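Local coordinates for protein intramolecular trans-sialidase (Macrobdella decora, PDB 3SLI) that catalyses intramolecular trans-sialylation, cleaving sialosides such as 3'-sialyllactose to release 2,7-anhydro-Neu5Ac, at residues 57-61 and 62-66; 94-97 and 98-101; 299-302 and 303-306; 669-672 and 673-676. All blocks are in the same frame, centred on the assembly; numbering follows the deposited sequence.

In the fold
All four contacts are local and follow the end of a strand; three are turns or loops and the fourth is a helix cap. Contact 1 lies on the surface; the other three are partly buried. Contacts 1 and 2 belong to one sheet of the N-terminal domain, with centres 26 Å apart. Contact 1 closes a loop with an Asx turn and a type II turn, whereas contact 2 folds an arginine back over its own chain, facing the rest of the protein. Contact 3, across the chain's centre from contacts 1 and 2, is a hairpin gripped by aspartate and lysine. Contact 4 caps a short helix near the C-terminus; its nearest atoms come within about 5 Å of contact 2.

Contact 1: 57-61 and 62-66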
ATOM      1  N   VAL A  57      -8.217  34.704  -3.295  1.00  8.11           N
ATOM      2  CA  VAL A  57      -9.025  35.908  -3.372  1.00 11.25           C
ATOM      3  C   VAL A  57      -9.310  36.239  -1.908  1.00 11.47           C
ATOM      4  O   VAL A  57      -9.738  35.368  -1.144  1.00 13.14           O
ATOM      5  CB  VAL A  57     -10.378  35.664  -4.111  1.00 12.19           C
ATOM      6  CG1 VAL A  57     -11.158  36.975  -4.233  1.00 11.19           C
ATOM      7  CG2 VAL A  57     -10.140  35.080  -5.495  1.00 11.76           C
ATOM      8  N   GLY A  58      -9.021  37.466  -1.496  1.00 11.04           N
ATOM      9  CA  GLY A  58      -9.283  37.824  -0.118  1.00 11.16           C
ATOM     10  C   GLY A  58      -8.996  39.261   0.246  1.00 10.97           C
ATOM     11  O   GLY A  58      -8.863  40.138  -0.616  1.00 12.22           O
ATOM     12  N   ASN A  59      -8.917  39.494   1.550  1.00 11.44           N
ATOM     13  CA  ASN A  59      -8.662  40.809   2.118  1.00 11.09           C
ATOM     14  C   ASN A  59      -7.201  40.879   2.579  1.00 13.84           C
ATOM     15  O   ASN A  59      -6.809  40.181   3.516  1.00 14.37           O
ATOM     16  CB  ASN A  59      -9.606  41.010   3.298  1.00 11.35           C
ATOM     17  CG  ASN A  59      -9.502  42.384   3.894  1.00 10.34           C
ATOM     18  OD1 ASN A  59      -8.513  43.089   3.692  1.00 11.59           O
ATOM     19  ND2 ASN A  59     -10.522  42.774   4.646  1.00 13.13           N
ATOM     20  N   SER A  60      -6.417  41.748   1.945  1.00 13.12           N
ATOM     21  CA  SER A  60      -4.990  41.882   2.249  1.00 12.65           C
ATOM     22  C   SER A  60      -4.628  42.833   3.391  1.00 14.98           C
ATOM     23  O   SER A  60      -3.447  42.942   3.748  1.00 13.63           O
ATOM     24  CB  SER A  60      -4.253  42.371   1.002  1.00 15.02           C
ATOM     25  OG  SER A  60      -4.549  43.745   0.759  1.00 12.77           O
ATOM     26  N   THR A  61      -5.616  43.521   3.954  1.00 12.80           N
ATOM     27  CA  THR A  61      -5.338  44.516   4.980  1.00 15.85           C
ATOM     28  C   THR A  61      -5.012  44.026   6.388  1.00 17.04           C
ATOM     29  O   THR A  61      -5.288  42.878   6.757  1.00 16.26           O
ATOM     30  CB  THR A  61      -6.451  45.593   5.027  1.00 15.40           C
ATOM     31  OG1 THR A  61      -7.680  45.012   5.483  1.00 14.21           O
ATOM     32  CG2 THR A  61      -6.664  46.192   3.632  1.00 12.97           C
ATOM     33  N   ALA A  62      -4.413  44.923   7.164  1.00 18.89           N
ATOM     34  CA  ALA A  62      -4.019  44.649   8.537  1.00 18.17           C
ATOM     35  C   ALA A  62      -5.192  44.149   9.364  1.00 17.70           C
ATOM     36  O   ALA A  62      -6.311  44.669   9.263  1.00 17.25           O
ATOM     37  CB  ALA A  62      -3.424  45.896   9.170  1.00 19.34           C
ATOM     38  N   GLY A  63      -4.929  43.119  10.161  1.00 15.65           N
ATOM     39  CA  GLY A  63      -5.950  42.542  11.010  1.00 14.40           C
ATOM     40  C   GLY A  63      -6.930  41.650  10.284  1.00 14.97           C
ATOM     41  O   GLY A  63      -7.760  40.998  10.920  1.00 16.25           O
ATOM     42  N   ASN A  64      -6.816  41.567   8.963  1.00 14.74           N
ATOM     43  CA  ASN A  64      -7.742  40.744   8.191  1.00 14.49           C
ATOM     44  C   ASN A  64      -7.092  39.528   7.536  1.00 13.73           C
ATOM     45  O   ASN A  64      -7.603  38.995   6.556  1.00 13.05           O
ATOM     46  CB  ASN A  64      -8.456  41.612   7.157  1.00 14.20           C
ATOM     47  CG  ASN A  64      -9.282  42.700   7.806  1.00 14.94           C
ATOM     48  OD1 ASN A  64      -9.113  43.890   7.522  1.00 19.53           O
ATOM     49  ND2 ASN A  64     -10.133  42.306   8.732  1.00 12.56           N
ATOM     50  N   GLN A  65      -6.031  39.034   8.170  1.00 14.30           N
ATOM     51  CA  GLN A  65      -5.268  37.886   7.679  1.00 13.72           C
ATOM     52  C   GLN A  65      -6.032  36.559   7.641  1.00 12.88           C
ATOM     53  O   GLN A  65      -5.545  35.584   7.059  1.00 15.38           O
ATOM     54  CB  GLN A  65      -3.963  37.718   8.476  1.00 14.37           C
ATOM     55  CG  GLN A  65      -4.146  37.411   9.968  1.00 14.61           C
ATOM     56  CD  GLN A  65      -4.167  38.648  10.868  1.00 19.35           C
ATOM     57  OE1 GLN A  65      -4.023  38.531  12.079  1.00 25.70           O
ATOM     58  NE2 GLN A  65      -4.327  39.830  10.283  1.00 14.92           N
ATOM     59  N   ASP A  66      -7.188  36.497   8.296  1.00 12.07           N
ATOM     60  CA  ASP A  66      -8.005  35.278   8.287  1.00 13.35           C
ATOM     61  C   ASP A  66      -9.243  35.427   7.386  1.00 12.70           C
ATOM     62  O   ASP A  66     -10.222  34.687   7.517  1.00 11.06           O
ATOM     63  CB  ASP A  66      -8.429  34.880   9.710  1.00 15.58           C
ATOM     64  CG  ASP A  66      -7.259  34.390  10.563  1.00 17.34           C
ATOM     65  OD1 ASP A  66      -6.155  34.158  10.018  1.00 16.29           O
ATOM     66  OD2 ASP A  66      -7.451  34.228  11.786  1.00 13.72           O
TER
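One settled hydrogen bond crosses between 57-61 and 62-66, from Asn64 N to Thr61 O, 3.0 Å long, with an angle of 150° at the hydrogen. It closes a type II beta turn from Thr61 to Asn64. Gly63 holds the third position with a positive phi, the conformation that glycine takes most easily, and Ala62 points its methyl away from 57-61. A second turn precedes this one. Asn59 OD1 accepts from Thr61 N at 2.9 Å with a nearly straight N-H of 163°, which meets the definition of an Asx turn. The bond is possible because the Asn59 amide swings to the side of its own carbonyl carbon, opposite the backbone N, and so leans over the following two residues. Asn64 packs against this amide from across the loop: its CB lies 3.5 Å from Asn59 CG, and the two amide planes are 32° apart, neither coplanar nor perpendicular. The same CB approaches Thr61 O to 3.4 Å, while the side chains of Thr61 and Asn64 run next to each other and point the same way. The polar atoms of the loop are tied into the surrounding chain as well, since Asn59 ND2 donates to Thr148 O and Ser60 OG is bonded to Asp151. The two turns thus form the exposed link between the antiparallel strands 51-58 and 67-74, and beside it Arg160 forms a salt bridge with Asp66.

Contact 2: 94-97 and 98-101; sequences LDRP and ASVR
Ser99 OG sits between two parts of Arg96: it donates to Arg96 O at 2.7 Å and accepts from Arg96 NE at 3.2 Å. The hydroxyl reaches the carbonyl from above its plane, 61° out, so this short bond does not lie on a lone pair. On the guanidinium side it is tilted 27° from the plane. A third bond runs from Arg96 NH2 to Ala98 O, 2.9 Å, and here the acceptor lies only 5° out of the guanidinium plane, at its edge. NE also makes a weak bond to Pro97 O at 3.3 Å. The bend of the arginine chain at chi3 turns the guanidinium back along the residues that follow, and the left-handed backbone of Ala98 supports the sharp turn after Pro97. Further out, Arg96 NH1 donates to Lys662 O, and Leu133 of strand 131-137 packs against both Arg96 and Ser99. The oxygens named around the Arg96 guanidinium are all neutral, three backbone carbonyls and a hydroxyl. This implies that the arginine works here as a multiple donor, fixing the chain as it leaves strand 91-96 and tying it to the backbone at Lys662.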
ATOM      1  N   LEU A  94     -10.856  21.729   3.368  1.00 13.74           N
ATOM      2  CA  LEU A  94     -10.983  20.442   2.684  1.00 15.74           C
ATOM      3  C   LEU A  94      -9.632  20.152   2.032  1.00 16.00           C
ATOM      4  O   LEU A  94      -9.054  21.026   1.378  1.00 16.18           O
ATOM      5  CB  LEU A  94     -12.066  20.508   1.599  1.00 16.69           C
ATOM      6  CG  LEU A  94     -12.298  19.213   0.816  1.00 16.43           C
ATOM      7  CD1 LEU A  94     -12.749  18.110   1.776  1.00 15.02           C
ATOM      8  CD2 LEU A  94     -13.324  19.442  -0.283  1.00 15.38           C
ATOM      9  N   ASP A  95      -9.126  18.936   2.214  1.00 14.14           N
ATOM     10  CA  ASP A  95      -7.838  18.563   1.639  1.00 13.54           C
ATOM     11  C   ASP A  95      -7.707  17.046   1.513  1.00 10.83           C
ATOM     12  O   ASP A  95      -8.553  16.300   2.002  1.00 11.74           O
ATOM     13  CB  ASP A  95      -6.692  19.098   2.521  1.00 13.85           C
ATOM     14  CG  ASP A  95      -6.574  18.352   3.849  1.00 21.99           C
ATOM     15  OD1 ASP A  95      -7.313  18.694   4.797  1.00 25.02           O
ATOM     16  OD2 ASP A  95      -5.747  17.416   3.939  1.00 22.78           O
ATOM     17  N   ARG A  96      -6.686  16.606   0.790  1.00 13.16           N
ATOM     18  CA  ARG A  96      -6.391  15.183   0.655  1.00 12.87           C
ATOM     19  C   ARG A  96      -4.889  15.064   0.442  1.00 10.75           C
ATOM     20  O   ARG A  96      -4.337  15.664  -0.478  1.00 12.13           O
ATOM     21  CB  ARG A  96      -7.129  14.514  -0.514  1.00 13.85           C
ATOM     22  CG  ARG A  96      -7.385  13.019  -0.247  1.00 18.17           C
ATOM     23  CD  ARG A  96      -7.427  12.151  -1.505  1.00 19.46           C
ATOM     24  NE  ARG A  96      -6.090  11.892  -2.033  1.00 24.24           N
ATOM     25  CZ  ARG A  96      -5.720  10.764  -2.632  1.00 19.72           C
ATOM     26  NH1 ARG A  96      -6.577   9.767  -2.788  1.00 24.63           N
ATOM     27  NH2 ARG A  96      -4.484  10.640  -3.080  1.00 18.18           N
ATOM     28  N   PRO A  97      -4.194  14.372   1.361  1.00 12.09           N
ATOM     29  CA  PRO A  97      -2.740  14.180   1.273  1.00 11.23           C
ATOM     30  C   PRO A  97      -2.371  13.383   0.023  1.00 12.23           C
ATOM     31  O   PRO A  97      -3.237  12.759  -0.605  1.00 11.52           O
ATOM     32  CB  PRO A  97      -2.422  13.359   2.525  1.00 11.43           C
ATOM     33  CG  PRO A  97      -3.504  13.731   3.479  1.00 16.62           C
ATOM     34  CD  PRO A  97      -4.731  13.776   2.596  1.00 10.62           C
ATOM     35  N   ALA A  98      -1.097  13.452  -0.352  1.00 10.35           N
ATOM     36  CA  ALA A  98      -0.575  12.699  -1.486  1.00 13.18           C
ATOM     37  C   ALA A  98      -1.494  12.676  -2.719  1.00 14.96           C
ATOM     38  O   ALA A  98      -1.797  11.603  -3.255  1.00 13.38           O
ATOM     39  CB  ALA A  98      -0.271  11.276  -1.032  1.00 10.45           C
ATOM     40  N   SER A  99      -1.923  13.860  -3.159  1.00 15.13           N
ATOM     41  CA  SER A  99      -2.810  14.003  -4.316  1.00 13.72           C
ATOM     42  C   SER A  99      -2.095  14.422  -5.599  1.00 14.43           C
ATOM     43  O   SER A  99      -2.575  14.138  -6.699  1.00 15.30           O
ATOM     44  CB  SER A  99      -3.906  15.028  -4.010  1.00 11.44           C
ATOM     45  OG  SER A  99      -4.733  14.599  -2.944  1.00 11.11           O
ATOM     46  N   VAL A 100      -0.975  15.127  -5.456  1.00 11.76           N
ATOM     47  CA  VAL A 100      -0.204  15.609  -6.592  1.00 11.61           C
ATOM     48  C   VAL A 100       1.267  15.223  -6.432  1.00 13.98           C
ATOM     49  O   VAL A 100       1.674  14.773  -5.357  1.00 15.99           O
ATOM     50  CB  VAL A 100      -0.334  17.162  -6.730  1.00 11.03           C
ATOM     51  CG1 VAL A 100      -1.794  17.542  -6.955  1.00 10.92           C
ATOM     52  CG2 VAL A 100       0.193  17.871  -5.490  1.00  7.15           C
ATOM     53  N   ARG A 101       2.061  15.383  -7.486  1.00 10.82           N
ATOM     54  CA  ARG A 101       3.484  15.065  -7.408  1.00 14.24           C
ATOM     55  C   ARG A 101       4.277  16.271  -7.902  1.00 14.14           C
ATOM     56  O   ARG A 101       3.691  17.221  -8.410  1.00 15.47           O
ATOM     57  CB  ARG A 101       3.830  13.791  -8.199  1.00 16.53           C
ATOM     58  CG  ARG A 101       3.822  13.907  -9.726  1.00 15.40           C
ATOM     59  CD  ARG A 101       4.168  12.558 -10.356  1.00 17.44           C
ATOM     60  NE  ARG A 101       5.494  12.075  -9.951  1.00 18.38           N
ATOM     61  CZ  ARG A 101       5.847  10.791  -9.870  1.00 17.04           C
ATOM     62  NH1 ARG A 101       4.978   9.832 -10.156  1.00 17.16           N
ATOM     63  NH2 ARG A 101       7.090  10.462  -9.537  1.00 18.86           N
TER

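Contact 3: 299-302 and 303-306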
ATOM      1  N   LEU A 299       6.188 -16.123  -5.991  1.00 10.90           N
ATOM      2  CA  LEU A 299       7.401 -16.881  -6.284  1.00 12.05           C
ATOM      3  C   LEU A 299       7.215 -17.802  -7.486  1.00 11.65           C
ATOM      4  O   LEU A 299       6.129 -18.352  -7.685  1.00 10.75           O
ATOM      5  CB  LEU A 299       7.774 -17.728  -5.060  1.00 13.94           C
ATOM      6  CG  LEU A 299       8.948 -18.710  -5.183  1.00 15.16           C
ATOM      7  CD1 LEU A 299      10.248 -17.975  -5.461  1.00 12.76           C
ATOM      8  CD2 LEU A 299       9.046 -19.536  -3.904  1.00 16.23           C
ATOM      9  N   GLU A 300       8.266 -17.951  -8.290  1.00 12.93           N
ATOM     10  CA  GLU A 300       8.219 -18.853  -9.436  1.00 14.46           C
ATOM     11  C   GLU A 300       9.290 -19.951  -9.332  1.00 15.53           C
ATOM     12  O   GLU A 300      10.434 -19.696  -8.943  1.00 15.33           O
ATOM     13  CB  GLU A 300       8.429 -18.113 -10.763  1.00 12.85           C
ATOM     14  CG  GLU A 300       8.228 -19.044 -11.979  1.00 14.00           C
ATOM     15  CD  GLU A 300       8.853 -18.550 -13.277  1.00 14.86           C
ATOM     16  OE1 GLU A 300       9.496 -17.479 -13.294  1.00 14.24           O
ATOM     17  OE2 GLU A 300       8.715 -19.265 -14.294  1.00 16.77           O
ATOM     18  N   ASP A 301       8.901 -21.182  -9.635  1.00 15.31           N
ATOM     19  CA  ASP A 301       9.852 -22.282  -9.657  1.00 13.90           C
ATOM     20  C   ASP A 301      10.174 -22.376 -11.144  1.00 14.80           C
ATOM     21  O   ASP A 301       9.375 -22.915 -11.918  1.00 16.40           O
ATOM     22  CB  ASP A 301       9.204 -23.578  -9.174  1.00 12.04           C
ATOM     23  CG  ASP A 301      10.179 -24.753  -9.154  1.00 15.40           C
ATOM     24  OD1 ASP A 301      11.071 -24.828 -10.028  1.00 16.97           O
ATOM     25  OD2 ASP A 301      10.046 -25.606  -8.258  1.00 16.77           O
ATOM     26  N   LYS A 302      11.308 -21.816 -11.549  1.00 14.83           N
ATOM     27  CA  LYS A 302      11.701 -21.829 -12.961  1.00 17.35           C
ATOM     28  C   LYS A 302      11.867 -23.206 -13.582  1.00 21.08           C
ATOM     29  O   LYS A 302      11.779 -23.351 -14.798  1.00 18.97           O
ATOM     30  CB  LYS A 302      12.955 -20.990 -13.193  1.00 17.49           C
ATOM     31  CG  LYS A 302      12.730 -19.508 -12.943  1.00 20.83           C
ATOM     32  CD  LYS A 302      13.780 -18.662 -13.629  1.00 26.64           C
ATOM     33  CE  LYS A 302      13.534 -17.192 -13.368  1.00 30.39           C
ATOM     34  NZ  LYS A 302      13.638 -16.922 -11.906  1.00 36.47           N
ATOM     35  N   LEU A 303      12.103 -24.215 -12.748  1.00 21.43           N
ATOM     36  CA  LEU A 303      12.262 -25.575 -13.236  1.00 21.51           C
ATOM     37  C   LEU A 303      10.920 -26.172 -13.683  1.00 23.25           C
ATOM     38  O   LEU A 303      10.845 -26.825 -14.721  1.00 24.05           O
ATOM     39  CB  LEU A 303      12.933 -26.443 -12.161  1.00 23.07           C
ATOM     40  CG  LEU A 303      14.476 -26.402 -12.047  1.00 28.20           C
ATOM     41  CD1 LEU A 303      15.064 -25.105 -12.588  1.00 27.87           C
ATOM     42  CD2 LEU A 303      14.917 -26.635 -10.602  1.00 24.95           C
ATOM     43  N   THR A 304       9.854 -25.896 -12.937  1.00 22.16           N
ATOM     44  CA  THR A 304       8.529 -26.427 -13.257  1.00 22.50           C
ATOM     45  C   THR A 304       7.575 -25.383 -13.842  1.00 22.98           C
ATOM     46  O   THR A 304       6.487 -25.719 -14.309  1.00 24.25           O
ATOM     47  CB  THR A 304       7.865 -27.013 -12.004  1.00 24.73           C
ATOM     48  OG1 THR A 304       7.762 -25.996 -10.998  1.00 24.74           O
ATOM     49  CG2 THR A 304       8.682 -28.169 -11.453  1.00 19.95           C
ATOM     50  N   LYS A 305       7.996 -24.121 -13.805  1.00 23.15           N
ATOM     51  CA  LYS A 305       7.223 -22.973 -14.288  1.00 21.16           C
ATOM     52  C   LYS A 305       6.013 -22.679 -13.404  1.00 20.45           C
ATOM     53  O   LYS A 305       5.237 -21.757 -13.691  1.00 22.81           O
ATOM     54  CB  LYS A 305       6.796 -23.146 -15.754  1.00 25.09           C
ATOM     55  CG  LYS A 305       7.952 -23.362 -16.737  1.00 27.25           C
ATOM     56  CD  LYS A 305       8.980 -22.240 -16.684  1.00 30.13           C
ATOM     57  CE  LYS A 305      10.225 -22.589 -17.505  1.00 29.79           C
ATOM     58  NZ  LYS A 305      11.406 -21.743 -17.132  1.00 25.60           N
ATOM     59  N   ARG A 306       5.888 -23.426 -12.308  1.00 13.60           N
ATOM     60  CA  ARG A 306       4.797 -23.256 -11.347  1.00 13.04           C
ATOM     61  C   ARG A 306       4.975 -21.959 -10.552  1.00 12.27           C
ATOM     62  O   ARG A 306       6.110 -21.561 -10.257  1.00 11.16           O
ATOM     63  CB  ARG A 306       4.782 -24.451 -10.381  1.00 14.30           C
ATOM     64  CG  ARG A 306       3.795 -24.355  -9.224  1.00 13.01           C
ATOM     65  CD  ARG A 306       3.597 -25.712  -8.555  1.00 14.66           C
ATOM     66  NE  ARG A 306       2.977 -26.680  -9.460  1.00 13.21           N
ATOM     67  CZ  ARG A 306       2.631 -27.922  -9.126  1.00 14.97           C
ATOM     68  NH1 ARG A 306       2.846 -28.376  -7.899  1.00 10.93           N
ATOM     69  NH2 ARG A 306       2.019 -28.703 -10.011  1.00 14.38           N
TER
HETATM   70  O   HOH W   1       6.042 -19.479 -14.976  1.00 25.60           O
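Asp301 and Lys302 have the most surface buried in this contact, and each is met by an N-H or ammonium group of 303-306. Asp301 N donates to Arg306 O at 2.9 Å in an almost straight bond, 176° at the hydrogen, which joins the two arms at the base of the loop. At the other end of Asp301, OD1 accepts from Leu303 N at 3.0 Å, the geometry of an Asx turn, and more weakly from Thr304 N. The carboxylate gets there because CG lies opposite the residue's backbone N (chi1 -179°), so it reaches forward over the loop. The side chain of Thr304 crosses it, with OG1 3.3 Å from Asp301 CG. Asp301 O also takes weak bonds from Thr304 N and Lys305 N.

Lys302 offers its carbonyl rather than its side chain: Lys305 NZ donates a hydrogen bond to Lys302 O at 2.9 Å, in the carbonyl plane and on a lone pair. The lysine can fold back this way because its chain bends at chi2 (-56°). The ammonium group also bonds Ser221 OG, as does Glu300 OE2, and a water bridges Glu300 OE2 (2.8 Å) and Lys305 O (2.7 Å). The Arg306 side chain leads out of the loop to a salt bridge with Asp434.

Three residues of right-handed helical backbone, Lys302 to Thr304, followed by left-handed Lys305, mark a four-residue beta-hairpin loop. It links antiparallel strands 292-300 and 307-314, consistent with neighbouring strands in a blade of the sialidase beta-propeller.

Contact 4: 669-672 and 673-676; sequences KYSI and SELT
A capping box begins helix 672-675, with Ser671 as N-cap. Its OG accepts from Glu674 N at 3.2 Å, and in return Ser671 N donates to Glu674 OE1 at 3.0 Å, nearly straight at 167° and on the anti lone pair, away from the second oxygen. A chi1 of 66° places the serine hydroxyl between its own N and carbonyl carbon, facing the first turn of the helix. OE1 also forms a salt bridge with Lys105, whose ammonium further bonds Lys669 O; this probably stabilises the carboxylate's charge.

Helical bonding follows at once, with Leu675 N to Ser671 O at 3.0 Å. At the far end Ile672 O is held twice by one residue, by Thr676 N and by Thr676 OG1, each at 2.9 Å. On the apolar side Leu675 CD1 rests 3.7 Å from Tyr670 CB, the two side chains crossing at about a right angle, and Tyr622 meets the tyrosine ring edge-to-face. Leu675 also packs on Ile598 and Ile600 of strand 596-605.

Strand 665-670, an outermost strand of its sheet, thus passes through the single N-cap residue Ser671 into a short helix near the C-terminus, with the reciprocal Ser and Glu bonds that define a capping box.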
ATOM      1  N   LYS A 669       8.033   2.475 -14.670  1.00 13.44           N
ATOM      2  CA  LYS A 669       9.126   1.731 -15.307  1.00 15.37           C
ATOM      3  C   LYS A 669      10.315   2.665 -15.475  1.00 16.97           C
ATOM      4  O   LYS A 669      10.137   3.840 -15.798  1.00 15.14           O
ATOM      5  CB  LYS A 669       8.728   1.270 -16.712  1.00 19.65           C
ATOM      6  CG  LYS A 669       7.474   0.430 -16.834  1.00 23.22           C
ATOM      7  CD  LYS A 669       7.158   0.260 -18.313  1.00 26.44           C
ATOM      8  CE  LYS A 669       5.972  -0.646 -18.555  1.00 33.01           C
ATOM      9  NZ  LYS A 669       5.752  -0.841 -20.015  1.00 35.19           N
ATOM     10  N   TYR A 670      11.523   2.125 -15.338  1.00 15.55           N
ATOM     11  CA  TYR A 670      12.746   2.912 -15.465  1.00 15.76           C
ATOM     12  C   TYR A 670      13.827   2.115 -16.181  1.00 16.93           C
ATOM     13  O   TYR A 670      13.958   0.907 -15.966  1.00 16.13           O
ATOM     14  CB  TYR A 670      13.268   3.305 -14.074  1.00 15.99           C
ATOM     15  CG  TYR A 670      12.347   4.208 -13.282  1.00 15.70           C
ATOM     16  CD1 TYR A 670      12.334   5.581 -13.514  1.00 19.14           C
ATOM     17  CD2 TYR A 670      11.483   3.693 -12.306  1.00 14.60           C
ATOM     18  CE1 TYR A 670      11.485   6.424 -12.802  1.00 21.19           C
ATOM     19  CE2 TYR A 670      10.626   4.531 -11.586  1.00 14.90           C
ATOM     20  CZ  TYR A 670      10.639   5.896 -11.845  1.00 19.93           C
ATOM     21  OH  TYR A 670       9.825   6.755 -11.145  1.00 22.12           O
ATOM     22  N   SER A 671      14.574   2.775 -17.060  1.00 16.23           N
ATOM     23  CA  SER A 671      15.662   2.110 -17.771  1.00 16.61           C
ATOM     24  C   SER A 671      16.924   2.190 -16.903  1.00 17.44           C
ATOM     25  O   SER A 671      17.022   3.058 -16.023  1.00 16.11           O
ATOM     26  CB  SER A 671      15.917   2.767 -19.143  1.00 15.66           C
ATOM     27  OG  SER A 671      16.398   4.101 -19.024  1.00 17.13           O
ATOM     28  N   ILE A 672      17.890   1.307 -17.148  1.00 16.39           N
ATOM     29  CA  ILE A 672      19.131   1.332 -16.380  1.00 17.27           C
ATOM     30  C   ILE A 672      19.823   2.670 -16.637  1.00 18.35           C
ATOM     31  O   ILE A 672      20.426   3.247 -15.733  1.00 21.35           O
ATOM     32  CB  ILE A 672      20.064   0.134 -16.727  1.00 15.93           C
ATOM     33  CG1 ILE A 672      19.378  -1.185 -16.349  1.00 14.59           C
ATOM     34  CG2 ILE A 672      21.401   0.248 -15.974  1.00 17.80           C
ATOM     35  CD1 ILE A 672      18.968  -1.293 -14.880  1.00 14.15           C
ATOM     36  N   SER A 673      19.683   3.183 -17.856  1.00 18.80           N
ATOM     37  CA  SER A 673      20.259   4.473 -18.232  1.00 21.14           C
ATOM     38  C   SER A 673      19.741   5.562 -17.276  1.00 20.66           C
ATOM     39  O   SER A 673      20.519   6.362 -16.742  1.00 19.56           O
ATOM     40  CB  SER A 673      19.853   4.800 -19.673  1.00 23.58           C
ATOM     41  OG  SER A 673      20.354   6.047 -20.109  1.00 31.73           O
ATOM     42  N   GLU A 674      18.426   5.567 -17.056  1.00 21.74           N
ATOM     43  CA  GLU A 674      17.792   6.533 -16.164  1.00 22.33           C
ATOM     44  C   GLU A 674      18.301   6.343 -14.741  1.00 22.55           C
ATOM     45  O   GLU A 674      18.796   7.280 -14.112  1.00 20.20           O
ATOM     46  CB  GLU A 674      16.270   6.373 -16.186  1.00 22.70           C
ATOM     47  CG  GLU A 674      15.630   6.780 -17.502  1.00 31.38           C
ATOM     48  CD  GLU A 674      14.117   6.660 -17.494  1.00 34.01           C
ATOM     49  OE1 GLU A 674      13.609   5.521 -17.550  1.00 32.95           O
ATOM     50  OE2 GLU A 674      13.430   7.703 -17.443  1.00 36.00           O
ATOM     51  N   LEU A 675      18.206   5.110 -14.256  1.00 20.69           N
ATOM     52  CA  LEU A 675      18.633   4.762 -12.904  1.00 21.67           C
ATOM     53  C   LEU A 675      20.084   5.134 -12.567  1.00 21.71           C
ATOM     54  O   LEU A 675      20.368   5.530 -11.433  1.00 19.01           O
ATOM     55  CB  LEU A 675      18.398   3.272 -12.655  1.00 19.02           C
ATOM     56  CG  LEU A 675      17.133   2.777 -11.946  1.00 18.50           C
ATOM     57  CD1 LEU A 675      16.099   3.853 -11.763  1.00 14.75           C
ATOM     58  CD2 LEU A 675      16.580   1.589 -12.680  1.00 16.04           C
ATOM     59  N   THR A 676      20.991   5.020 -13.538  1.00 20.83           N
ATOM     60  CA  THR A 676      22.396   5.351 -13.303  1.00 26.03           C
ATOM     61  C   THR A 676      22.702   6.830 -13.526  1.00 30.99           C
ATOM     62  O   THR A 676      23.866   7.226 -13.644  1.00 30.02           O
ATOM     63  CB  THR A 676      23.344   4.498 -14.172  1.00 23.18           C
ATOM     64  OG1 THR A 676      23.005   4.657 -15.555  1.00 23.86           O
ATOM     65  CG2 THR A 676      23.244   3.031 -13.792  1.00 22.12           C
TER